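Putative mandelate racemase (Bordetella bronchiseptica, PDB 3OZM) probably acts on sugar diacids as a magnesium-dependent member of the enolase superfamily, and is seen here with D-xylaric acid and a magnesium ion bound. Local coordinates at residues A[171-176]-A[201-206]; A[33-38]-A[306-311]. All blocks are in the same frame, centred on the assembly; numbering follows the deposited sequence.

Contact 1 of 2, residues A[171-176]-A[201-206]; sequences KLKVGR and DANQSL. With MG (magnesium ion), chain I; DXL (D-xylaric acid), chain J.
K173 and D201 form a parallel beta bridge with their CA atoms 4.9 Å apart, and two backbone bonds frame it, D201 N to L172 O and V174 N to D201 O, both 2.9 Å long. From this bridge the two side chains run alongside each other and point the same way, ending at the magnesium ion and the ligand. D201, with CG anti to the backbone N (chi1 -174°), presents OD2 to the magnesium ion at 2.2 Å. K173 NZ, whose modelled place is less sure, makes a salt bridge to that same oxygen. The other oxygen, OD1, takes N203 N at 2.9 Å on its anti side in an Asx turn, which helps fix the rotation of the carboxylate. K171 crosses the D201 side chain, its CE 3.5 Å from OD2, and gives a hydrogen bond from NZ to DXL OAK. N203 ND2 donates to DXL OAC at 3.0 Å. Past the bridge, V174 CG2 rests on A202 CB, 3.7 Å away, while S205 N bonds A202 O across a type I' turn. With E227 and E254 completing the protein ligands of the metal, D201 and the K-x-K pair at the strand ends make the active-site pattern familiar from the mandelate racemase group of enolase-superfamily barrels.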
loop_
_atom_site.group_PDB
_atom_site.type_symbol
_atom_site.label_atom_id
_atom_site.label_comp_id
_atom_site.label_asym_id
_atom_site.label_seq_id
_atom_site.Cartn_x
_atom_site.Cartn_y
_atom_site.Cartn_z
ATOM N N LYS A 171 27.992 4.149 1.490
ATOM C CA LYS A 171 27.705 4.331 2.913
ATOM C C LYS A 171 28.925 4.037 3.790
ATOM O O LYS A 171 29.676 3.089 3.524
ATOM C CB LYS A 171 26.525 3.434 3.333
ATOM C CG LYS A 171 26.029 3.709 4.753
ATOM C CD LYS A 171 24.583 3.211 4.986
ATOM C CE LYS A 171 24.510 1.678 5.187
ATOM N NZ LYS A 171 23.078 1.219 5.245
ATOM N N LEU A 172 29.099 4.845 4.837
ATOM C CA LEU A 172 30.213 4.717 5.786
ATOM C C LEU A 172 29.691 4.357 7.164
ATOM O O LEU A 172 28.787 5.025 7.692
ATOM C CB LEU A 172 30.979 6.043 5.890
ATOM C CG LEU A 172 32.068 6.131 6.969
ATOM C CD1 LEU A 172 33.284 5.274 6.566
ATOM C CD2 LEU A 172 32.477 7.585 7.216
ATOM N N LYS A 173 30.265 3.313 7.746
ATOM C CA LYS A 173 29.961 2.933 9.115
ATOM C C LYS A 173 30.717 3.819 10.105
ATOM O O LYS A 173 31.915 4.093 9.941
ATOM C CB LYS A 173 30.297 1.453 9.347
ATOM C CG LYS A 173 29.584 0.533 8.394
ATOM C CD LYS A 173 28.088 0.537 8.662
ATOM C CE LYS A 173 27.396 -0.491 7.795
ATOM N NZ LYS A 173 26.048 -0.819 8.325
ATOM N N VAL A 174 30.010 4.276 11.131
ATOM C CA VAL A 174 30.622 5.120 12.156
ATOM C C VAL A 174 30.160 4.717 13.542
ATOM O O VAL A 174 29.267 3.881 13.695
ATOM C CB VAL A 174 30.276 6.610 11.956
ATOM C CG1 VAL A 174 30.669 7.072 10.571
ATOM C CG2 VAL A 174 28.772 6.848 12.226
ATOM N N GLY A 175 30.775 5.311 14.561
ATOM C CA GLY A 175 30.271 5.160 15.914
ATOM C C GLY A 175 31.282 4.816 16.986
ATOM O O GLY A 175 31.070 5.118 18.158
ATOM N N ARG A 176 32.378 4.173 16.608
ATOM C CA ARG A 176 33.329 3.749 17.624
ATOM C C ARG A 176 34.225 4.904 18.050
ATOM O O ARG A 176 34.505 5.081 19.235
ATOM C CB ARG A 176 34.162 2.555 17.155
ATOM C CG ARG A 176 34.904 1.874 18.306
ATOM C CD ARG A 176 35.492 0.551 17.881
ATOM N NE ARG A 176 36.414 0.735 16.774
ATOM C CZ ARG A 176 36.893 -0.252 16.029
ATOM N NH1 ARG A 176 36.530 -1.508 16.269
ATOM N NH2 ARG A 176 37.733 0.025 15.037
ATOM N N ASP A 201 26.157 5.534 8.714
ATOM C CA ASP A 201 25.387 4.551 9.474
ATOM C C ASP A 201 26.099 4.283 10.784
ATOM O O ASP A 201 27.210 3.744 10.796
ATOM C CB ASP A 201 25.272 3.254 8.666
ATOM C CG ASP A 201 24.353 2.223 9.310
ATOM O OD1 ASP A 201 23.955 2.366 10.496
ATOM O OD2 ASP A 201 24.051 1.244 8.610
ATOM N N ALA A 202 25.462 4.657 11.891
ATOM C CA ALA A 202 26.066 4.472 13.210
ATOM C C ALA A 202 25.655 3.177 13.921
ATOM O O ALA A 202 26.150 2.898 14.994
ATOM C CB ALA A 202 25.757 5.704 14.107
ATOM N N ASN A 203 24.748 2.389 13.330
ATOM C CA ASN A 203 24.305 1.152 13.971
ATOM C C ASN A 203 23.936 1.301 15.457
ATOM O O ASN A 203 24.317 0.470 16.279
ATOM C CB ASN A 203 25.379 0.069 13.811
ATOM C CG ASN A 203 25.488 -0.417 12.387
ATOM O OD1 ASN A 203 26.340 0.043 11.627
ATOM N ND2 ASN A 203 24.615 -1.346 12.011
ATOM N N GLN A 204 23.194 2.359 15.783
ATOM C CA GLN A 204 22.720 2.634 17.146
ATOM C C GLN A 204 23.815 2.908 18.189
ATOM O O GLN A 204 23.571 2.774 19.391
ATOM C CB GLN A 204 21.841 1.490 17.666
ATOM C CG GLN A 204 20.748 1.010 16.713
ATOM C CD GLN A 204 19.877 -0.064 17.348
ATOM O OE1 GLN A 204 19.288 0.149 18.401
ATOM N NE2 GLN A 204 19.805 -1.239 16.709
ATOM N N SER A 205 24.999 3.315 17.736
ATOM C CA SER A 205 26.176 3.369 18.612
ATOM C C SER A 205 26.464 4.710 19.293
ATOM O O SER A 205 27.453 4.834 20.024
ATOM C CB SER A 205 27.426 2.935 17.846
ATOM O OG SER A 205 27.833 3.947 16.940
ATOM N N LEU A 206 25.629 5.711 19.045
ATOM C CA LEU A 206 25.825 7.032 19.662
ATOM C C LEU A 206 24.765 7.408 20.687
ATOM O O LEU A 206 23.615 6.962 20.601
ATOM C CB LEU A 206 25.855 8.102 18.581
ATOM C CG LEU A 206 26.951 7.945 17.534
ATOM C CD1 LEU A 206 26.744 8.980 16.437
ATOM C CD2 LEU A 206 28.323 8.089 18.188
HETATM MG MG MG I . 22.259 -0.072 8.823
HETATM O OAA DXL J . 26.827 -4.596 8.593
HETATM O OAB DXL J . 24.692 -6.070 9.429
HETATM O OAC DXL J . 23.494 -1.882 9.315
HETATM O OAD DXL J . 23.285 -2.859 5.850
HETATM O OAE DXL J . 26.274 -3.021 10.047
HETATM C CAF DXL J . 26.027 -4.043 9.365
HETATM C CAG DXL J . 24.621 -4.635 9.493
HETATM C CAH DXL J . 23.737 -4.142 8.332
HETATM C CAI DXL J . 23.873 -2.619 8.144
HETATM C CAJ DXL J . 23.213 -2.105 6.843
HETATM O OAK DXL J . 22.684 -0.968 6.830
HETATM O OAL DXL J . 22.390 -4.578 8.548
HETATM O O HOH W 1 28.472 1.228 12.795
HETATM O O HOH W 2 22.091 0.532 10.826
#

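Contact 2 of 2, residues A[33-38]-A[306-311]; sequences RQMILV and FNDIIT. With DXL (D-xylaric acid), chain J.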
loop_
_atom_site.group_PDB
_atom_site.type_symbol
_atom_site.label_atom_id
_atom_site.label_comp_id
_atom_site.label_asym_id
_atom_site.label_seq_id
_atom_site.Cartn_x
_atom_site.Cartn_y
_atom_site.Cartn_z
ATOM N N ARG A 33 28.720 -15.439 6.540
ATOM C CA ARG A 33 27.476 -14.927 5.974
ATOM C C ARG A 33 26.474 -16.071 5.887
ATOM O O ARG A 33 26.708 -17.087 5.215
ATOM C CB ARG A 33 27.688 -14.245 4.620
ATOM C CG ARG A 33 28.635 -13.045 4.661
ATOM C CD ARG A 33 28.239 -12.015 5.741
ATOM N NE ARG A 33 26.934 -11.394 5.486
ATOM C CZ ARG A 33 26.727 -10.320 4.716
ATOM N NH1 ARG A 33 27.732 -9.708 4.099
ATOM N NH2 ARG A 33 25.495 -9.853 4.556
ATOM N N GLN A 34 25.366 -15.907 6.596
ATOM C CA GLN A 34 24.390 -16.971 6.761
ATOM C C GLN A 34 23.000 -16.545 6.327
ATOM O O GLN A 34 22.720 -15.352 6.166
ATOM C CB GLN A 34 24.361 -17.407 8.227
ATOM C CG GLN A 34 25.742 -17.816 8.751
ATOM C CD GLN A 34 25.703 -18.432 10.144
ATOM O OE1 GLN A 34 24.773 -18.201 10.926
ATOM N NE2 GLN A 34 26.722 -19.229 10.459
ATOM N N MET A 35 22.126 -17.532 6.166
ATOM C CA MET A 35 20.726 -17.276 5.839
ATOM C C MET A 35 19.895 -18.519 6.079
ATOM O O MET A 35 20.422 -19.641 6.187
ATOM C CB MET A 35 20.557 -16.848 4.368
ATOM C CG MET A 35 20.788 -17.982 3.365
ATOM S SD MET A 35 20.583 -17.419 1.659
ATOM C CE MET A 35 18.809 -17.080 1.653
ATOM N N ILE A 36 18.586 -18.309 6.156
ATOM C CA ILE A 36 17.622 -19.376 5.990
ATOM C C ILE A 36 17.038 -19.208 4.589
ATOM O O ILE A 36 16.558 -18.119 4.223
ATOM C CB ILE A 36 16.465 -19.271 6.990
ATOM C CG1 ILE A 36 16.927 -19.585 8.417
ATOM C CG2 ILE A 36 15.324 -20.193 6.569
ATOM C CD1 ILE A 36 17.315 -21.069 8.642
ATOM N N LEU A 37 17.099 -20.272 3.792
ATOM C CA LEU A 37 16.356 -20.302 2.538
ATOM C C LEU A 37 15.015 -20.974 2.809
ATOM O O LEU A 37 14.951 -22.177 3.060
ATOM C CB LEU A 37 17.142 -21.057 1.458
ATOM C CG LEU A 37 16.530 -21.110 0.059
ATOM C CD1 LEU A 37 16.310 -19.738 -0.540
ATOM C CD2 LEU A 37 17.414 -21.952 -0.870
ATOM N N VAL A 38 13.948 -20.181 2.796
ATOM C CA VAL A 38 12.596 -20.687 2.985
ATOM C C VAL A 38 12.146 -21.311 1.675
ATOM O O VAL A 38 12.421 -20.778 0.601
ATOM C CB VAL A 38 11.610 -19.556 3.335
ATOM C CG1 VAL A 38 10.198 -20.104 3.548
ATOM C CG2 VAL A 38 12.079 -18.822 4.586
ATOM N N PHE A 306 20.270 -5.716 3.374
ATOM C CA PHE A 306 21.558 -6.383 3.592
ATOM C C PHE A 306 21.465 -7.776 4.247
ATOM O O PHE A 306 21.187 -7.895 5.440
ATOM C CB PHE A 306 22.405 -5.431 4.458
ATOM C CG PHE A 306 23.897 -5.688 4.455
ATOM C CD1 PHE A 306 24.746 -4.954 3.626
ATOM C CD2 PHE A 306 24.462 -6.585 5.349
ATOM C CE1 PHE A 306 26.125 -5.140 3.660
ATOM C CE2 PHE A 306 25.850 -6.780 5.392
ATOM C CZ PHE A 306 26.678 -6.059 4.550
ATOM N N ASN A 307 21.679 -8.822 3.451
ATOM C CA ASN A 307 21.931 -10.165 3.982
ATOM C C ASN A 307 22.286 -11.151 2.882
ATOM O O ASN A 307 23.308 -11.828 2.949
ATOM C CB ASN A 307 20.754 -10.732 4.780
ATOM C CG ASN A 307 21.161 -11.956 5.598
ATOM O OD1 ASN A 307 21.835 -11.830 6.608
ATOM N ND2 ASN A 307 20.781 -13.144 5.138
ATOM N N ASP A 308 21.428 -11.238 1.876
ATOM C CA ASP A 308 21.625 -12.208 0.811
ATOM C C ASP A 308 20.924 -11.746 -0.465
ATOM O O ASP A 308 20.239 -10.725 -0.466
ATOM C CB ASP A 308 21.139 -13.586 1.272
ATOM C CG ASP A 308 19.665 -13.589 1.671
ATOM O OD1 ASP A 308 18.828 -13.426 0.765
ATOM O OD2 ASP A 308 19.356 -13.763 2.883
ATOM N N ILE A 309 21.103 -12.482 -1.562
ATOM C CA ILE A 309 20.571 -12.036 -2.842
ATOM C C ILE A 309 19.046 -12.085 -2.886
ATOM O O ILE A 309 18.432 -11.357 -3.658
ATOM C CB ILE A 309 21.164 -12.819 -4.040
ATOM C CG1 ILE A 309 20.905 -12.074 -5.355
ATOM C CG2 ILE A 309 20.586 -14.227 -4.109
ATOM C CD1 ILE A 309 21.562 -10.712 -5.433
ATOM N N ILE A 310 18.441 -12.938 -2.062
ATOM C CA ILE A 310 16.983 -12.961 -1.968
ATOM C C ILE A 310 16.422 -11.719 -1.261
ATOM O O ILE A 310 15.455 -11.117 -1.734
ATOM C CB ILE A 310 16.477 -14.238 -1.298
ATOM C CG1 ILE A 310 16.839 -15.449 -2.168
ATOM C CG2 ILE A 310 14.959 -14.169 -1.069
ATOM C CD1 ILE A 310 16.285 -16.735 -1.667
ATOM N N THR A 311 17.023 -11.323 -0.149
ATOM C CA THR A 311 16.559 -10.111 0.524
ATOM C C THR A 311 16.750 -8.898 -0.383
ATOM O O THR A 311 15.903 -8.002 -0.427
ATOM C CB THR A 311 17.205 -9.897 1.925
ATOM O OG1 THR A 311 18.619 -9.666 1.804
ATOM C CG2 THR A 311 16.974 -11.110 2.805
HETATM O OAA DXL J . 26.827 -4.596 8.593
HETATM O OAB DXL J . 24.692 -6.070 9.429
HETATM O OAC DXL J . 23.494 -1.882 9.315
HETATM O OAD DXL J . 23.285 -2.859 5.850
HETATM O OAE DXL J . 26.274 -3.021 10.047
HETATM C CAF DXL J . 26.027 -4.043 9.365
HETATM C CAG DXL J . 24.621 -4.635 9.493
HETATM C CAH DXL J . 23.737 -4.142 8.332
HETATM C CAI DXL J . 23.873 -2.619 8.144
HETATM C CAJ DXL J . 23.213 -2.105 6.843
HETATM O OAK DXL J . 22.684 -0.968 6.830
HETATM O OAL DXL J . 22.390 -4.578 8.548
HETATM O O HOH W 3 24.456 -13.055 5.248
HETATM O O HOH W 4 23.880 -10.064 7.137
#
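R33 lays its guanidinium beside the F306 ring, the two planes only 10° apart, with NH2 3.2 Å from CE2 in an oblique approach. Bends at chi2 (-52°) and chi3 (-64°) bring the guanidinium to this place, where NH1 also forms a salt bridge with D331. A water accepts from R33 NE and lies within hydrogen-bonding distance of Q34 O and N307 O, bridging strand and loop next to the ring. N307 makes the direct polar link: its ND2 reaches Q34 O at 3.1 Å, in the carbonyl plane, and spends its second proton on D308 OD2 at 2.7 Å, lying almost exactly in the amide plane. Two acceptors thus hold the amide against turning. M35 crosses the D308 side chain at about a right angle, its CE 3.6 Å from OD2, an oxygen that also receives S51. D308 is the N-cap of helix 309-321; its OD1 accepts from T311 N at 2.9 Å, from above the carboxylate plane. Farther along, L37 CD1 presses on I310 CD1. Strand 32-42, hydrogen-bonded to strand 5-16 and backed by helix 58-73 against Q34, I36 and V38, meets the start of helix 309-321, with L337 of helix 336-339 touching both M35 and D308.

Contact 1 is nested in sequence within the long loop that contact 2 closes: 33-38 comes first, then 171-176 and 201-206, and finally 306-311. Contact 1 joins neighbouring parallel strands of the barrel, 169-173 and 197-201, whereas contact 2 sets strand 32-42 of the N-terminal domain against the start of barrel helix 309-321. Their centres are 23 Å apart and their nearest atoms about 6 Å, without touching, yet both reach D-xylaric acid. The protein ligands of the metal, with K171 and K173, come from the barrel, while the N-terminal domain adds S25 and K30 to the ligand's partners and F306 lies against it at the domain interface, so both domains share one site.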